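Local coordinates for protein phosphoribosylformylglycinamidine synthase 2 (Thermus thermophilus, PDB 3VIU) that belongs to the PurM-like synthases, with two tandem AIR synthase-type halves, and binds adenosine-5'-diphosphate and magnesium, at residues C42-S47 with S521-L526. Residues are numbered along the deposited sequence; the frame is centred on the assembly and turned at random.
With ADP (adenosine-5'-diphosphate), chain B; PO4 (phosphate ion), chain C.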
loop_
_atom_site.group_PDB
_atom_site.type_symbol
_atom_site.label_atom_id
_atom_site.label_comp_id
_atom_site.label_asym_id
_atom_site.label_seq_id
_atom_site.Cartn_x
_atom_site.Cartn_y
_atom_site.Cartn_z
ATOM N N CYS A 42 1.299 -15.488 -9.433
ATOM C CA CYS A 42 1.244 -16.410 -8.302
ATOM C C CYS A 42 2.589 -16.928 -7.803
ATOM O O CYS A 42 2.778 -17.118 -6.604
ATOM C CB CYS A 42 0.368 -17.618 -8.650
ATOM S SG CYS A 42 -1.380 -17.250 -8.925
ATOM N N ALA A 43 3.526 -17.145 -8.714
ATOM C CA ALA A 43 4.816 -17.706 -8.336
ATOM C C ALA A 43 5.942 -16.740 -7.981
ATOM O O ALA A 43 6.879 -17.139 -7.284
ATOM C CB ALA A 43 5.291 -18.668 -9.431
ATOM N N TYR A 44 5.871 -15.492 -8.450
ATOM C CA TYR A 44 6.922 -14.521 -8.145
ATOM C C TYR A 44 8.283 -15.067 -8.585
ATOM O O TYR A 44 9.280 -14.908 -7.889
ATOM C CB TYR A 44 6.962 -14.252 -6.639
ATOM C CG TYR A 44 5.826 -13.408 -6.127
ATOM C CD1 TYR A 44 4.493 -13.821 -6.257
ATOM C CD2 TYR A 44 6.076 -12.165 -5.551
ATOM C CE1 TYR A 44 3.442 -13.006 -5.830
ATOM C CE2 TYR A 44 5.038 -11.348 -5.129
ATOM C CZ TYR A 44 3.729 -11.766 -5.271
ATOM O OH TYR A 44 2.724 -10.924 -4.868
ATOM N N LYS A 45 8.315 -15.706 -9.745
ATOM C CA LYS A 45 9.527 -16.316 -10.265
ATOM C C LYS A 45 10.768 -15.429 -10.399
ATOM O O LYS A 45 11.873 -15.868 -10.095
ATOM C CB LYS A 45 9.211 -16.991 -11.598
ATOM C CG LYS A 45 8.258 -18.172 -11.449
ATOM C CD LYS A 45 7.979 -18.874 -12.776
ATOM C CE LYS A 45 7.372 -17.916 -13.797
ATOM N NZ LYS A 45 6.854 -18.628 -14.995
ATOM N N ASN A 46 10.602 -14.187 -10.829
ATOM C CA ASN A 46 11.756 -13.314 -10.990
ATOM C C ASN A 46 12.069 -12.414 -9.807
ATOM O O ASN A 46 13.132 -11.792 -9.771
ATOM C CB ASN A 46 11.587 -12.457 -12.238
ATOM C CG ASN A 46 11.582 -13.281 -13.505
ATOM O OD1 ASN A 46 10.603 -13.962 -13.825
ATOM N ND2 ASN A 46 12.685 -13.238 -14.229
ATOM N N SER A 47 11.167 -12.356 -8.834
ATOM C CA SER A 47 11.360 -11.492 -7.673
ATOM C C SER A 47 11.763 -12.182 -6.379
ATOM O O SER A 47 12.396 -11.559 -5.531
ATOM C CB SER A 47 10.095 -10.666 -7.411
ATOM O OG SER A 47 9.010 -11.504 -7.060
ATOM N N SER A 521 4.752 -7.866 5.026
ATOM C CA SER A 521 3.948 -8.351 3.912
ATOM C C SER A 521 4.135 -7.422 2.732
ATOM O O SER A 521 4.828 -6.401 2.831
ATOM C CB SER A 521 2.464 -8.398 4.282
ATOM O OG SER A 521 1.938 -7.094 4.447
ATOM N N GLY A 522 3.514 -7.764 1.611
ATOM C CA GLY A 522 3.646 -6.925 0.440
ATOM C C GLY A 522 3.118 -7.581 -0.814
ATOM O O GLY A 522 2.432 -8.595 -0.749
ATOM N N ASN A 523 3.454 -6.998 -1.957
ATOM C CA ASN A 523 3.007 -7.501 -3.239
ATOM C C ASN A 523 4.019 -7.150 -4.310
ATOM O O ASN A 523 4.864 -6.278 -4.125
ATOM C CB ASN A 523 1.665 -6.877 -3.608
ATOM C CG ASN A 523 1.122 -7.412 -4.917
ATOM O OD1 ASN A 523 0.854 -8.603 -5.035
ATOM N ND2 ASN A 523 0.968 -6.538 -5.910
ATOM N N VAL A 524 3.927 -7.837 -5.439
ATOM C CA VAL A 524 4.825 -7.578 -6.552
ATOM C C VAL A 524 4.060 -7.710 -7.846
ATOM O O VAL A 524 3.520 -8.768 -8.143
ATOM C CB VAL A 524 6.017 -8.568 -6.589
ATOM C CG1 VAL A 524 6.854 -8.342 -7.848
ATOM C CG2 VAL A 524 6.869 -8.390 -5.351
ATOM N N SER A 525 4.012 -6.625 -8.608
ATOM C CA SER A 525 3.336 -6.621 -9.899
ATOM C C SER A 525 4.375 -6.288 -10.961
ATOM O O SER A 525 4.954 -5.204 -10.949
ATOM C CB SER A 525 2.221 -5.577 -9.920
ATOM O OG SER A 525 1.648 -5.502 -11.207
ATOM N N LEU A 526 4.620 -7.227 -11.868
ATOM C CA LEU A 526 5.605 -7.020 -12.924
ATOM C C LEU A 526 4.948 -6.912 -14.293
ATOM O O LEU A 526 3.728 -7.035 -14.420
ATOM C CB LEU A 526 6.613 -8.167 -12.933
ATOM C CG LEU A 526 7.382 -8.355 -11.627
ATOM C CD1 LEU A 526 8.306 -9.541 -11.767
ATOM C CD2 LEU A 526 8.163 -7.085 -11.280
HETATM P PB ADP B . -2.685 -13.053 -2.322
HETATM O O1B ADP B . -2.647 -13.657 -3.683
HETATM O O2B ADP B . -3.004 -11.480 -2.448
HETATM O O3B ADP B . -3.884 -13.828 -1.424
HETATM P PA ADP B . 0.004 -13.413 -2.609
HETATM O O1A ADP B . 0.166 -14.848 -2.971
HETATM O O2A ADP B . -0.263 -12.560 -3.961
HETATM O O3A ADP B . -1.248 -13.250 -1.558
HETATM O "O5'" ADP B . 1.348 -12.804 -1.906
HETATM C "C5'" ADP B . 2.300 -13.863 -1.686
HETATM C "C4'" ADP B . 2.956 -13.811 -0.275
HETATM O "O4'" ADP B . 4.290 -13.213 -0.340
HETATM C "C3'" ADP B . 2.173 -12.969 0.765
HETATM O "O3'" ADP B . 2.342 -13.539 2.069
HETATM C "C2'" ADP B . 2.804 -11.582 0.638
HETATM O "O2'" ADP B . 2.638 -10.800 1.824
HETATM C "C1'" ADP B . 4.267 -11.897 0.317
HETATM N N9 ADP B . 4.865 -10.871 -0.549
HETATM C C8 ADP B . 4.661 -10.722 -1.893
HETATM N N7 ADP B . 5.346 -9.714 -2.349
HETATM C C5 ADP B . 6.033 -9.147 -1.336
HETATM C C6 ADP B . 6.926 -8.049 -1.219
HETATM N N6 ADP B . 7.258 -7.292 -2.329
HETATM N N1 ADP B . 7.443 -7.759 -0.005
HETATM C C2 ADP B . 7.133 -8.481 1.084
HETATM N N3 ADP B . 6.298 -9.520 1.015
HETATM C C4 ADP B . 5.734 -9.883 -0.157
HETATM P P PO4 C . -1.561 -6.936 -11.497
HETATM O O1 PO4 C . -1.754 -5.808 -10.560
HETATM O O2 PO4 C . -1.987 -6.528 -12.856
HETATM O O3 PO4 C . -0.129 -7.315 -11.525
HETATM O O4 PO4 C . -2.371 -8.097 -11.050
#
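Tyr-44 reaches Val-524 because of its first torsion: the tyrosine's CG stands anti to its own carbonyl carbon (chi1 -74°), sending the ring towards strand 519-525. Helix 40-43 ends just before Tyr-44, whose phi is positive, and its CA remains 7.4 Å from that of Val-524, so the ring does the bridging. Its CE2 lies 3.3 Å from Val-524 CB, in an oblique apolar approach. At the end of the ring, Val-524 N donates a weak hydrogen bond to Tyr-44 OH (3.4 Å), bent to 142° at the hydrogen. Asn-523 OD1 comes to 3.0 Å from the same hydroxyl, at the ring edge and near its plane, with the amide turned almost perpendicular to the ring. The valine's own torsion distributes its methyls: with CG1 anti to the backbone N (chi1 175°) and CG2 anti to the carbonyl carbon, CG1 packs 3.9 Å from Ser-47 OG, whereas CG2 lies 3.2 Å from N6 of adenosine-5'-diphosphate.

The two segments also wall the nucleotide. Tyr-44 CE2 approaches N7 of the adenine obliquely, Asn-523 O accepts a weak bond from N6, and Gly-522 N donates to the ribose O2' (3.2 Å). On the strand's other side, Ser-525 OG bonds a phosphate ion, probably from the crystallisation liquor, that Ser-86, Asn-88 and His-89 also hold.

Strand 519-525 is an edge strand of its six-stranded sheet, paired with strand 479-488 through Asn-523 and Ser-525. Ser-521 and Ser-525 touch strand 78-86 of the first half, while the turn after helix 40-43 brings the N-terminal region against this edge.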